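Local coordinates for putative DNA-binding protein (Salmonella choleraesuis, PDB 2HX0), which is of unknown function but, as a trimer of PCC-family subunits with magnesium sites, may bind DNA, at residues 77-82 and 95-100; 51-56 and 117-122; 58-63 and 110-115. The protein carries 2 engineered substitutions. All blocks are in the same frame, centred on the assembly; numbering follows the deposited sequence.

Contact 1: residues 77-82 and 95-100; sequences EVISLN and AVSDPY
The peptide groups of Glu77 and Ser97 exchange two hydrogen bonds, each N-H lying in the plane of the carbonyl it meets, with Glu77 N 2.9 Å from Ser97 O and Ser97 N equally 2.9 Å from Glu77 O. Glu77 and Ser97 side chains stand on one face of the sheet together with those of Ser80 and Ala95, while Val78 and Val96 cover the other face as a non-hydrogen-bonded pair. The carbonyl of Ala95 is approached differently, because two consecutive amides converge on it. Ile79 N reaches Ala95 O at 2.9 Å, tilted 21° from the carbonyl plane, and Ser80 N adds a weak bond of 3.3 Å to Ala95 O.

Ile79 and Ser80 thus face a single residue, which is the classic beta bulge, here set within the antiparallel hairpin of strands 75-86 and 89-97. The extra residue turns the Ile79 side chain toward strand 89-97. With CG1 anti to the carbonyl carbon (chi1 -65°) and the chain extended beyond it, CD1 runs alongside Ser97; its 3.2 Å from Ser97 CB is tighter than normal packing. Beyond the bulge, Ser80 OG lies 3.3 Å from the Ala95 methyl CB, and Ala95 N bonds back to Ser80 O. At the other end, Ser97 OG sits 3.3 Å from Glu77 CB.

The Glu77 chain bends at chi2 (-64°), leading its carboxylate away from Ser97 to a salt bridge with Arg115. Glu77 belongs to a magnesium site seen for this protein, and its side chain lies about 3 Å from a bound magnesium ion. A second subunit covers the Glu77 and Ser97 side; its His93 ND1 bonds to Val78 O and its Asn82 ND2 to Ile79 O.

Contact 2: residues 51-56 and 117-122; sequences GCTGSL and TLELVI
Cys52 and Leu120 meet through complementary torsions: SG stands opposite the backbone N (chi1 -180°), whereas Leu120 holds CG beside its own N (chi1 -65°), and Leu120 CD2 comes to 3.5 Å from Cys52 SG. Leu118, with CG turned as in the cysteine, offers CD1 to the same sulfur at 3.8 Å. These two strands, 47-56 and 113-124, are antiparallel neighbours in the main sheet of the PCC domain, and this apolar face lies against helix 31-42, with Leu35 on Leu120 and Val31 on Leu118. Gly54 faces Leu118 without a side chain, and its CA comes to 3.2 Å from Thr117 O; its backbone conformation calls for glycine.

On the opposite face Thr53 and Glu119 run next to each other in the same direction, with Thr53 CG2 3.7 Å from Glu119 CB. The extended glutamate carries its carboxylate past the threonine to a second subunit, whose Arg132, Thr84 and magnesium ligand His91 together hold it in place. The backbones of the pair are joined by a short bond, Glu119 N 2.7 Å from Thr53 O.

Contact 3: residues 58-63 and 110-115; sequences DVALRY and PGCTVR
Asp58 and Thr113 hold each other through side chain and backbone at once. The threonine hydroxyl works in both directions: OG1 gives its proton to Asp58 OD2 at 2.8 Å, arriving from above the carboxylate plane rather than within it, and accepts from Asp58 N at 3.0 Å. Rotation about the first torsion of Thr113 (chi1 61°) sets OG1 between the backbone N and the carbonyl carbon, where it can serve both partners. A third bond runs from Thr113 N to Asp58 O at 2.9 Å. Asp58 thus uses its amide, its carbonyl and its carboxylate on Thr113, and the side chains cross obliquely.

Two residues on, at Ala60, a sulfur takes over the role of a carbonyl. Cys112 SG lies beside its own backbone N (chi1 -65°) and accepts the amide of Ala60, with Ala60 N 3.3 Å from SG and an almost straight angle of 171° at the hydrogen. The same sulfur rests against Val59 CG1 at 4.3 Å. Farther out, the Ala60 methyl CB touches Pro110 O at 3.3 Å, and Gly111, in a backbone conformation suited to glycine, lets the chain swing past that methyl.

The second shell fixes these groups: Thr73 OG1 bonds to the remaining carboxylate oxygen, Asp58 OD1, Glu30 OE2 accepts Gly111 N, and Cys112 is backbone hydrogen-bonded to Val31, where helix 31-42 begins. The chain turns corners at Asp58 and Arg115, so the contact joins the beginning of strand 59-62 to the approach to strand 113-124. Strand 59-62 itself runs between strands 103-108 and 70-73, while Leu94 of strand 89-97 packs against Val59 and Cys112.

The touching residues of contacts 1 and 2 are all buried, whereas contact 3 is only partly so, with the proline of its 110-115 segment exposed. The first two are strand pairings in one sheet, joined where strands 75-86 and 47-56 run as neighbours and Val78 N meets Gly54 O; both also face the second subunit. Contacts 2 and 3 share strand 113-124, which contact 3 meets before the corner at Arg115 and contact 2 after it. The chemistry follows this placing: backbone pairing broken by a bulge in contact 1, regular pairing over apolar packing in contact 2, and hydroxyl, carboxylate and sulfur bonds in contact 3. Arg115 ties the three together, reaching Glu77, Ser55 and Leu56.

Contact 1: residues 77-82 and 95-100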
ATOM      1  N   GLU A  77      -8.361 -13.079  -2.684  1.00 10.94           N
ATOM      2  CA  GLU A  77      -8.605 -11.646  -2.654  1.00 11.98           C
ATOM      3  C   GLU A  77      -7.230 -11.013  -2.723  1.00 11.66           C
ATOM      4  O   GLU A  77      -6.283 -11.509  -2.106  1.00 12.17           O
ATOM      5  CB  GLU A  77      -9.277 -11.219  -1.348  1.00 19.99           C
ATOM      6  CG  GLU A  77     -10.698 -11.714  -1.186  1.00 25.39           C
ATOM      7  CD  GLU A  77     -11.629 -11.133  -2.224  1.00 29.92           C
ATOM      8  OE1 GLU A  77     -11.824  -9.901  -2.225  1.00 35.47           O
ATOM      9  OE2 GLU A  77     -12.167 -11.906  -3.045  1.00 34.67           O
ATOM     10  N   VAL A  78      -7.106  -9.938  -3.489  1.00 10.44           N
ATOM     11  CA  VAL A  78      -5.828  -9.247  -3.571  1.00 10.84           C
ATOM     12  C   VAL A  78      -5.794  -8.285  -2.393  1.00 10.94           C
ATOM     13  O   VAL A  78      -6.614  -7.368  -2.302  1.00 12.66           O
ATOM     14  CB  VAL A  78      -5.685  -8.459  -4.879  1.00 11.06           C
ATOM     15  CG1 VAL A  78      -4.429  -7.602  -4.827  1.00 12.38           C
ATOM     16  CG2 VAL A  78      -5.614  -9.421  -6.051  1.00 12.11           C
ATOM     17  N   ILE A  79      -4.852  -8.500  -1.482  1.00 10.22           N
ATOM     18  CA  ILE A  79      -4.740  -7.652  -0.302  1.00 10.80           C
ATOM     19  C   ILE A  79      -3.818  -6.481  -0.584  1.00 13.00           C
ATOM     20  O   ILE A  79      -4.070  -5.355  -0.151  1.00 14.17           O
ATOM     21  CB  ILE A  79      -4.226  -8.464   0.902  1.00 14.89           C
ATOM     22  CG1 ILE A  79      -5.269  -9.523   1.281  1.00 15.42           C
ATOM     23  CG2 ILE A  79      -3.955  -7.546   2.089  1.00 16.05           C
ATOM     24  CD1 ILE A  79      -5.200 -10.173   2.620  1.00 18.70           C
ATOM     25  N   SER A  80      -2.749  -6.750  -1.317  1.00 12.72           N
ATOM     26  CA  SER A  80      -1.824  -5.694  -1.685  1.00 12.99           C
ATOM     27  C   SER A  80      -0.999  -6.096  -2.890  1.00 11.64           C
ATOM     28  O   SER A  80      -0.621  -7.255  -3.054  1.00 13.66           O
ATOM     29  CB  SER A  80      -0.901  -5.340  -0.518  1.00 19.30           C
ATOM     30  OG  SER A  80      -0.055  -6.419  -0.182  1.00 22.95           O
ATOM     31  N   LEU A  81      -0.756  -5.117  -3.748  1.00 10.25           N
ATOM     32  CA  LEU A  81       0.047  -5.295  -4.943  1.00 10.51           C
ATOM     33  C   LEU A  81       0.905  -4.047  -4.918  1.00 10.31           C
ATOM     34  O   LEU A  81       0.407  -2.937  -5.095  1.00 11.80           O
ATOM     35  CB  LEU A  81      -0.830  -5.315  -6.196  1.00 18.58           C
ATOM     36  CG  LEU A  81      -0.036  -5.279  -7.503  1.00 22.39           C
ATOM     37  CD1 LEU A  81       0.834  -6.514  -7.602  1.00 25.86           C
ATOM     38  CD2 LEU A  81      -0.996  -5.195  -8.680  1.00 25.35           C
ATOM     39  N   ASN A  82       2.192  -4.230  -4.665  1.00 10.33           N
ATOM     40  CA  ASN A  82       3.101  -3.104  -4.566  1.00 11.23           C
ATOM     41  C   ASN A  82       4.304  -3.231  -5.465  1.00 10.57           C
ATOM     42  O   ASN A  82       4.712  -4.330  -5.838  1.00 12.43           O
ATOM     43  CB  ASN A  82       3.572  -2.944  -3.120  1.00 18.62           C
ATOM     44  CG  ASN A  82       2.505  -2.355  -2.222  1.00 23.02           C
ATOM     45  OD1 ASN A  82       2.100  -1.204  -2.395  1.00 26.30           O
ATOM     46  ND2 ASN A  82       2.041  -3.141  -1.259  1.00 24.50           N
ATOM     47  N   ALA A  95       0.276  -9.947  -2.346  1.00  9.61           N
ATOM     48  CA  ALA A  95      -0.207 -10.627  -1.147  1.00 10.01           C
ATOM     49  C   ALA A  95      -1.684 -10.932  -1.396  1.00  8.99           C
ATOM     50  O   ALA A  95      -2.459 -10.037  -1.740  1.00 10.38           O
ATOM     51  CB  ALA A  95      -0.052  -9.731   0.085  1.00 17.88           C
ATOM     52  N   VAL A  96      -2.066 -12.199  -1.254  1.00  9.70           N
ATOM     53  CA  VAL A  96      -3.454 -12.602  -1.459  1.00  8.75           C
ATOM     54  C   VAL A  96      -3.979 -13.321  -0.220  1.00  9.80           C
ATOM     55  O   VAL A  96      -3.201 -13.881   0.554  1.00 11.23           O
ATOM     56  CB  VAL A  96      -3.606 -13.565  -2.669  1.00  9.68           C
ATOM     57  CG1 VAL A  96      -3.252 -12.848  -3.963  1.00 11.09           C
ATOM     58  CG2 VAL A  96      -2.723 -14.788  -2.476  1.00 12.91           C
ATOM     59  N   SER A  97      -5.294 -13.284  -0.025  1.00  9.36           N
ATOM     60  CA  SER A  97      -5.922 -13.964   1.107  1.00  9.40           C
ATOM     61  C   SER A  97      -6.894 -15.008   0.568  1.00 11.11           C
ATOM     62  O   SER A  97      -7.463 -14.836  -0.512  1.00 10.70           O
ATOM     63  CB  SER A  97      -6.661 -12.962   2.003  1.00 10.48           C
ATOM     64  OG  SER A  97      -7.690 -12.287   1.296  1.00 11.57           O
ATOM     65  N   ASP A  98      -7.083 -16.095   1.311  1.00 10.32           N
ATOM     66  CA  ASP A  98      -7.986 -17.151   0.858  1.00 11.29           C
ATOM     67  C   ASP A  98      -9.307 -17.174   1.635  1.00 10.62           C
ATOM     68  O   ASP A  98      -9.538 -16.330   2.498  1.00 11.20           O
ATOM     69  CB  ASP A  98      -7.285 -18.517   0.927  1.00 12.97           C
ATOM     70  CG  ASP A  98      -7.001 -18.974   2.344  1.00 13.65           C
ATOM     71  OD1 ASP A  98      -7.627 -18.466   3.297  1.00 13.42           O
ATOM     72  OD2 ASP A  98      -6.147 -19.871   2.495  1.00 15.23           O
ATOM     73  N   PRO A  99     -10.195 -18.143   1.338  1.00 10.35           N
ATOM     74  CA  PRO A  99     -11.496 -18.263   2.013  1.00 11.01           C
ATOM     75  C   PRO A  99     -11.468 -18.377   3.538  1.00 10.33           C
ATOM     76  O   PRO A  99     -12.515 -18.305   4.182  1.00 11.18           O
ATOM     77  CB  PRO A  99     -12.108 -19.500   1.357  1.00 11.98           C
ATOM     78  CG  PRO A  99     -11.539 -19.451  -0.025  1.00 13.11           C
ATOM     79  CD  PRO A  99     -10.096 -19.119   0.238  1.00 12.98           C
ATOM     80  N   TYR A 100     -10.279 -18.554   4.111  1.00 12.03           N
ATOM     81  CA  TYR A 100     -10.136 -18.672   5.557  1.00 12.86           C
ATOM     82  C   TYR A 100      -9.381 -17.487   6.140  1.00 13.04           C
ATOM     83  O   TYR A 100      -9.102 -17.447   7.337  1.00 14.34           O
ATOM     84  CB  TYR A 100      -9.417 -19.972   5.906  1.00 13.91           C
ATOM     85  CG  TYR A 100     -10.179 -21.192   5.457  1.00 15.82           C
ATOM     86  CD1 TYR A 100     -11.285 -21.648   6.173  1.00 15.60           C
ATOM     87  CD2 TYR A 100      -9.821 -21.869   4.300  1.00 16.04           C
ATOM     88  CE1 TYR A 100     -12.021 -22.757   5.739  1.00 16.34           C
ATOM     89  CE2 TYR A 100     -10.550 -22.976   3.858  1.00 16.57           C
ATOM     90  CZ  TYR A 100     -11.643 -23.411   4.580  1.00 16.58           C
ATOM     91  OH  TYR A 100     -12.365 -24.500   4.143  1.00 19.69           O
TER

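Contact 2: residues 51-56 and 117-122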
ATOM      1  N   GLY A  51      -2.305   2.091  -5.465  1.00 10.42           N
ATOM      2  CA  GLY A  51      -3.454   1.504  -4.797  1.00 11.29           C
ATOM      3  C   GLY A  51      -3.975   0.335  -5.604  1.00 10.83           C
ATOM      4  O   GLY A  51      -3.951   0.374  -6.831  1.00  9.67           O
ATOM      5  N   CYS A  52      -4.436  -0.713  -4.928  1.00 13.27           N
ATOM      6  CA  CYS A  52      -4.955  -1.875  -5.641  1.00 14.14           C
ATOM      7  C   CYS A  52      -5.840  -2.760  -4.783  1.00 16.04           C
ATOM      8  O   CYS A  52      -5.531  -3.042  -3.622  1.00 18.28           O
ATOM      9  CB  CYS A  52      -3.799  -2.716  -6.200  1.00 14.28           C
ATOM     10  SG  CYS A  52      -4.307  -4.203  -7.121  1.00 15.41           S
ATOM     11  N   THR A  53      -6.953  -3.187  -5.364  1.00 12.90           N
ATOM     12  CA  THR A  53      -7.873  -4.078  -4.676  1.00 14.42           C
ATOM     13  C   THR A  53      -8.535  -4.936  -5.738  1.00 13.61           C
ATOM     14  O   THR A  53      -8.693  -4.506  -6.876  1.00 14.70           O
ATOM     15  CB  THR A  53      -8.948  -3.304  -3.897  1.00 20.08           C
ATOM     16  OG1 THR A  53      -9.746  -4.232  -3.153  1.00 26.52           O
ATOM     17  CG2 THR A  53      -9.842  -2.519  -4.837  1.00 22.21           C
ATOM     18  N   GLY A  54      -8.912  -6.155  -5.373  1.00 13.37           N
ATOM     19  CA  GLY A  54      -9.543  -7.024  -6.344  1.00 12.33           C
ATOM     20  C   GLY A  54      -9.521  -8.479  -5.942  1.00 10.80           C
ATOM     21  O   GLY A  54      -9.303  -8.809  -4.780  1.00 11.52           O
ATOM     22  N   SER A  55      -9.723  -9.349  -6.924  1.00 12.07           N
ATOM     23  CA  SER A  55      -9.765 -10.784  -6.690  1.00 11.84           C
ATOM     24  C   SER A  55      -9.076 -11.542  -7.815  1.00 12.28           C
ATOM     25  O   SER A  55      -9.035 -11.080  -8.954  1.00 11.17           O
ATOM     26  CB  SER A  55     -11.223 -11.231  -6.581  1.00 13.46           C
ATOM     27  OG  SER A  55     -11.968 -10.796  -7.704  1.00 15.42           O
ATOM     28  N   LEU A  56      -8.539 -12.712  -7.488  1.00 12.22           N
ATOM     29  CA  LEU A  56      -7.854 -13.537  -8.474  1.00 12.39           C
ATOM     30  C   LEU A  56      -8.311 -14.984  -8.403  1.00 13.31           C
ATOM     31  O   LEU A  56      -8.817 -15.440  -7.376  1.00 13.50           O
ATOM     32  CB  LEU A  56      -6.343 -13.502  -8.248  1.00 12.78           C
ATOM     33  CG  LEU A  56      -5.626 -12.154  -8.307  1.00 11.71           C
ATOM     34  CD1 LEU A  56      -4.178 -12.341  -7.897  1.00 13.08           C
ATOM     35  CD2 LEU A  56      -5.712 -11.569  -9.715  1.00 12.50           C
ATOM     36  N   THR A 117     -12.602  -8.762 -10.562  1.00 11.71           N
ATOM     37  CA  THR A 117     -12.125  -7.422 -10.881  1.00 11.75           C
ATOM     38  C   THR A 117     -10.758  -7.141 -10.265  1.00 10.03           C
ATOM     39  O   THR A 117     -10.313  -7.840  -9.360  1.00 11.56           O
ATOM     40  CB  THR A 117     -13.107  -6.350 -10.320  1.00 11.84           C
ATOM     41  OG1 THR A 117     -12.801  -5.064 -10.872  1.00 12.61           O
ATOM     42  CG2 THR A 117     -12.970  -6.252  -8.801  1.00 14.12           C
ATOM     43  N   LEU A 118     -10.086  -6.124 -10.785  1.00 10.55           N
ATOM     44  CA  LEU A 118      -8.823  -5.674 -10.211  1.00 10.07           C
ATOM     45  C   LEU A 118      -8.840  -4.169 -10.422  1.00  8.97           C
ATOM     46  O   LEU A 118      -8.778  -3.691 -11.553  1.00 12.16           O
ATOM     47  CB  LEU A 118      -7.597  -6.293 -10.883  1.00 10.87           C
ATOM     48  CG  LEU A 118      -6.366  -6.013 -10.004  1.00 11.01           C
ATOM     49  CD1 LEU A 118      -6.465  -6.842  -8.722  1.00 13.54           C
ATOM     50  CD2 LEU A 118      -5.083  -6.345 -10.747  1.00 12.91           C
ATOM     51  N   GLU A 119      -8.965  -3.425  -9.327  1.00  8.57           N
ATOM     52  CA  GLU A 119      -9.012  -1.969  -9.376  1.00  9.34           C
ATOM     53  C   GLU A 119      -7.630  -1.446  -9.048  1.00  8.56           C
ATOM     54  O   GLU A 119      -7.043  -1.831  -8.044  1.00 11.22           O
ATOM     55  CB  GLU A 119     -10.029  -1.455  -8.362  1.00  9.68           C
ATOM     56  CG  GLU A 119     -11.467  -1.825  -8.713  1.00 13.91           C
ATOM     57  CD  GLU A 119     -12.449  -1.520  -7.596  1.00 14.22           C
ATOM     58  OE1 GLU A 119     -12.257  -0.511  -6.885  1.00 17.75           O
ATOM     59  OE2 GLU A 119     -13.427  -2.284  -7.439  1.00 17.14           O
ATOM     60  N   LEU A 120      -7.121  -0.561  -9.896  1.00  9.69           N
ATOM     61  CA  LEU A 120      -5.783  -0.032  -9.708  1.00  9.63           C
ATOM     62  C   LEU A 120      -5.664   1.471  -9.851  1.00  7.92           C
ATOM     63  O   LEU A 120      -6.337   2.082 -10.675  1.00  9.84           O
ATOM     64  CB  LEU A 120      -4.835  -0.647 -10.742  1.00 16.66           C
ATOM     65  CG  LEU A 120      -4.516  -2.138 -10.743  1.00 17.04           C
ATOM     66  CD1 LEU A 120      -4.358  -2.621 -12.175  1.00 21.35           C
ATOM     67  CD2 LEU A 120      -3.243  -2.380  -9.946  1.00 19.27           C
ATOM     68  N   VAL A 121      -4.804   2.060  -9.028  1.00  8.68           N
ATOM     69  CA  VAL A 121      -4.489   3.474  -9.147  1.00  7.02           C
ATOM     70  C   VAL A 121      -2.980   3.430  -9.350  1.00  6.73           C
ATOM     71  O   VAL A 121      -2.239   2.975  -8.474  1.00  8.36           O
ATOM     72  CB  VAL A 121      -4.818   4.286  -7.891  1.00  7.57           C
ATOM     73  CG1 VAL A 121      -4.315   5.721  -8.074  1.00  9.72           C
ATOM     74  CG2 VAL A 121      -6.310   4.302  -7.670  1.00  9.78           C
ATOM     75  N   ILE A 122      -2.536   3.856 -10.525  1.00  7.71           N
ATOM     76  CA  ILE A 122      -1.119   3.839 -10.849  1.00  7.64           C
ATOM     77  C   ILE A 122      -0.552   5.248 -10.911  1.00  8.16           C
ATOM     78  O   ILE A 122      -1.122   6.124 -11.551  1.00  8.55           O
ATOM     79  CB  ILE A 122      -0.890   3.140 -12.206  1.00 13.65           C
ATOM     80  CG1 ILE A 122      -1.351   1.678 -12.110  1.00 16.04           C
ATOM     81  CG2 ILE A 122       0.581   3.237 -12.606  1.00 14.27           C
ATOM     82  CD1 ILE A 122      -2.817   1.452 -11.954  1.00 19.30           C
TER

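Contact 3: residues 58-63 and 110-115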
ATOM      1  N   ASP A  58      -6.288 -17.501 -10.626  1.00 14.09           N
ATOM      2  CA  ASP A  58      -4.973 -18.113 -10.735  1.00 14.76           C
ATOM      3  C   ASP A  58      -3.972 -17.149 -10.117  1.00 14.89           C
ATOM      4  O   ASP A  58      -4.076 -15.937 -10.298  1.00 13.25           O
ATOM      5  CB  ASP A  58      -4.598 -18.363 -12.198  1.00 22.82           C
ATOM      6  CG  ASP A  58      -5.570 -19.287 -12.899  1.00 26.66           C
ATOM      7  OD1 ASP A  58      -5.888 -20.352 -12.331  1.00 29.01           O
ATOM      8  OD2 ASP A  58      -6.013 -18.951 -14.018  1.00 31.62           O
ATOM      9  N   VAL A  59      -3.007 -17.688  -9.384  1.00 14.59           N
ATOM     10  CA  VAL A  59      -1.992 -16.862  -8.750  1.00 14.29           C
ATOM     11  C   VAL A  59      -0.609 -17.440  -9.024  1.00 14.17           C
ATOM     12  O   VAL A  59      -0.393 -18.644  -8.885  1.00 14.27           O
ATOM     13  CB  VAL A  59      -2.212 -16.783  -7.224  1.00 16.14           C
ATOM     14  CG1 VAL A  59      -1.152 -15.893  -6.595  1.00 18.53           C
ATOM     15  CG2 VAL A  59      -3.602 -16.247  -6.926  1.00 19.02           C
ATOM     16  N   ALA A  60       0.315 -16.574  -9.421  1.00 13.50           N
ATOM     17  CA  ALA A  60       1.682 -16.974  -9.719  1.00 14.55           C
ATOM     18  C   ALA A  60       2.615 -16.155  -8.838  1.00 14.60           C
ATOM     19  O   ALA A  60       2.702 -14.934  -8.979  1.00 14.85           O
ATOM     20  CB  ALA A  60       1.989 -16.725 -11.195  1.00 15.15           C
ATOM     21  N   LEU A  61       3.303 -16.832  -7.925  1.00 13.50           N
ATOM     22  CA  LEU A  61       4.215 -16.163  -7.009  1.00 14.19           C
ATOM     23  C   LEU A  61       5.558 -16.864  -6.912  1.00 14.07           C
ATOM     24  O   LEU A  61       5.637 -18.087  -6.987  1.00 15.57           O
ATOM     25  CB  LEU A  61       3.609 -16.112  -5.605  1.00 15.04           C
ATOM     26  CG  LEU A  61       2.362 -15.259  -5.386  1.00 15.71           C
ATOM     27  CD1 LEU A  61       1.818 -15.501  -3.987  1.00 16.37           C
ATOM     28  CD2 LEU A  61       2.716 -13.792  -5.583  1.00 17.53           C
ATOM     29  N   ARG A  62       6.613 -16.078  -6.744  1.00 12.67           N
ATOM     30  CA  ARG A  62       7.946 -16.630  -6.564  1.00 13.61           C
ATOM     31  C   ARG A  62       8.269 -16.274  -5.118  1.00 13.18           C
ATOM     32  O   ARG A  62       8.436 -15.101  -4.785  1.00 13.19           O
ATOM     33  CB  ARG A  62       8.948 -15.968  -7.512  1.00 16.76           C
ATOM     34  CG  ARG A  62      10.316 -16.631  -7.511  1.00 20.10           C
ATOM     35  CD  ARG A  62      11.270 -15.931  -8.469  1.00 22.45           C
ATOM     36  NE  ARG A  62      11.598 -14.586  -8.010  1.00 26.03           N
ATOM     37  CZ  ARG A  62      12.358 -13.726  -8.682  1.00 28.39           C
ATOM     38  NH1 ARG A  62      12.876 -14.067  -9.856  1.00 29.46           N
ATOM     39  NH2 ARG A  62      12.604 -12.525  -8.179  1.00 29.38           N
ATOM     40  N   TYR A  63       8.336 -17.276  -4.250  1.00 10.77           N
ATOM     41  CA  TYR A  63       8.614 -17.018  -2.843  1.00 10.33           C
ATOM     42  C   TYR A  63      10.050 -16.579  -2.575  1.00 10.76           C
ATOM     43  O   TYR A  63      10.947 -16.813  -3.389  1.00 12.61           O
ATOM     44  CB  TYR A  63       8.265 -18.250  -2.007  1.00 10.98           C
ATOM     45  CG  TYR A  63       6.807 -18.656  -2.107  1.00 10.86           C
ATOM     46  CD1 TYR A  63       5.796 -17.698  -2.180  1.00 12.53           C
ATOM     47  CD2 TYR A  63       6.436 -19.997  -2.106  1.00 12.86           C
ATOM     48  CE1 TYR A  63       4.451 -18.068  -2.251  1.00 12.71           C
ATOM     49  CE2 TYR A  63       5.097 -20.375  -2.170  1.00 12.58           C
ATOM     50  CZ  TYR A  63       4.111 -19.408  -2.242  1.00 12.27           C
ATOM     51  OH  TYR A  63       2.786 -19.789  -2.286  1.00 14.40           O
ATOM     52  N   PRO A 110       4.220 -13.718 -13.973  1.00 18.51           N
ATOM     53  CA  PRO A 110       3.133 -13.761 -14.953  1.00 18.34           C
ATOM     54  C   PRO A 110       2.268 -14.992 -14.672  1.00 17.59           C
ATOM     55  O   PRO A 110       2.786 -16.055 -14.329  1.00 18.41           O
ATOM     56  CB  PRO A 110       3.874 -13.870 -16.282  1.00 20.85           C
ATOM     57  CG  PRO A 110       5.144 -13.130 -16.019  1.00 22.07           C
ATOM     58  CD  PRO A 110       5.529 -13.629 -14.644  1.00 21.34           C
ATOM     59  N   GLY A 111       0.955 -14.846 -14.803  1.00 17.42           N
ATOM     60  CA  GLY A 111       0.072 -15.968 -14.551  1.00 17.36           C
ATOM     61  C   GLY A 111      -1.057 -15.695 -13.572  1.00 17.56           C
ATOM     62  O   GLY A 111      -1.885 -16.571 -13.323  1.00 19.87           O
ATOM     63  N   CYS A 112      -1.094 -14.497 -13.000  1.00 13.69           N
ATOM     64  CA  CYS A 112      -2.163 -14.145 -12.067  1.00 11.70           C
ATOM     65  C   CYS A 112      -3.356 -13.709 -12.907  1.00 12.26           C
ATOM     66  O   CYS A 112      -3.243 -12.791 -13.716  1.00 12.19           O
ATOM     67  CB  CYS A 112      -1.721 -12.996 -11.162  1.00 13.15           C
ATOM     68  SG  CYS A 112      -0.355 -13.419 -10.079  1.00 14.39           S
ATOM     69  N   THR A 113      -4.496 -14.364 -12.723  1.00 11.17           N
ATOM     70  CA  THR A 113      -5.680 -14.015 -13.504  1.00 12.11           C
ATOM     71  C   THR A 113      -6.799 -13.436 -12.647  1.00 11.88           C
ATOM     72  O   THR A 113      -7.082 -13.926 -11.556  1.00 12.27           O
ATOM     73  CB  THR A 113      -6.218 -15.235 -14.282  1.00 15.30           C
ATOM     74  OG1 THR A 113      -6.600 -16.267 -13.367  1.00 14.13           O
ATOM     75  CG2 THR A 113      -5.147 -15.772 -15.222  1.00 15.67           C
ATOM     76  N   VAL A 114      -7.428 -12.381 -13.157  1.00 11.18           N
ATOM     77  CA  VAL A 114      -8.516 -11.703 -12.460  1.00 10.96           C
ATOM     78  C   VAL A 114      -9.751 -12.588 -12.310  1.00 11.90           C
ATOM     79  O   VAL A 114     -10.157 -13.280 -13.249  1.00 12.79           O
ATOM     80  CB  VAL A 114      -8.908 -10.411 -13.215  1.00 12.55           C
ATOM     81  CG1 VAL A 114     -10.058  -9.703 -12.510  1.00 12.05           C
ATOM     82  CG2 VAL A 114      -7.704  -9.492 -13.303  1.00 12.84           C
ATOM     83  N   ARG A 115     -10.355 -12.561 -11.126  1.00 12.04           N
ATOM     84  CA  ARG A 115     -11.550 -13.355 -10.875  1.00 13.29           C
ATOM     85  C   ARG A 115     -12.784 -12.523 -11.213  1.00 13.96           C
ATOM     86  O   ARG A 115     -13.488 -12.818 -12.178  1.00 16.46           O
ATOM     87  CB  ARG A 115     -11.586 -13.815  -9.413  1.00 15.95           C
ATOM     88  CG  ARG A 115     -12.710 -14.793  -9.093  1.00 18.66           C
ATOM     89  CD  ARG A 115     -12.309 -15.722  -7.955  1.00 23.03           C
ATOM     90  NE  ARG A 115     -11.978 -15.003  -6.726  1.00 25.18           N
ATOM     91  CZ  ARG A 115     -12.875 -14.441  -5.922  1.00 24.80           C
ATOM     92  NH1 ARG A 115     -14.169 -14.514  -6.212  1.00 26.42           N
ATOM     93  NH2 ARG A 115     -12.481 -13.805  -4.825  1.00 23.83           N
TER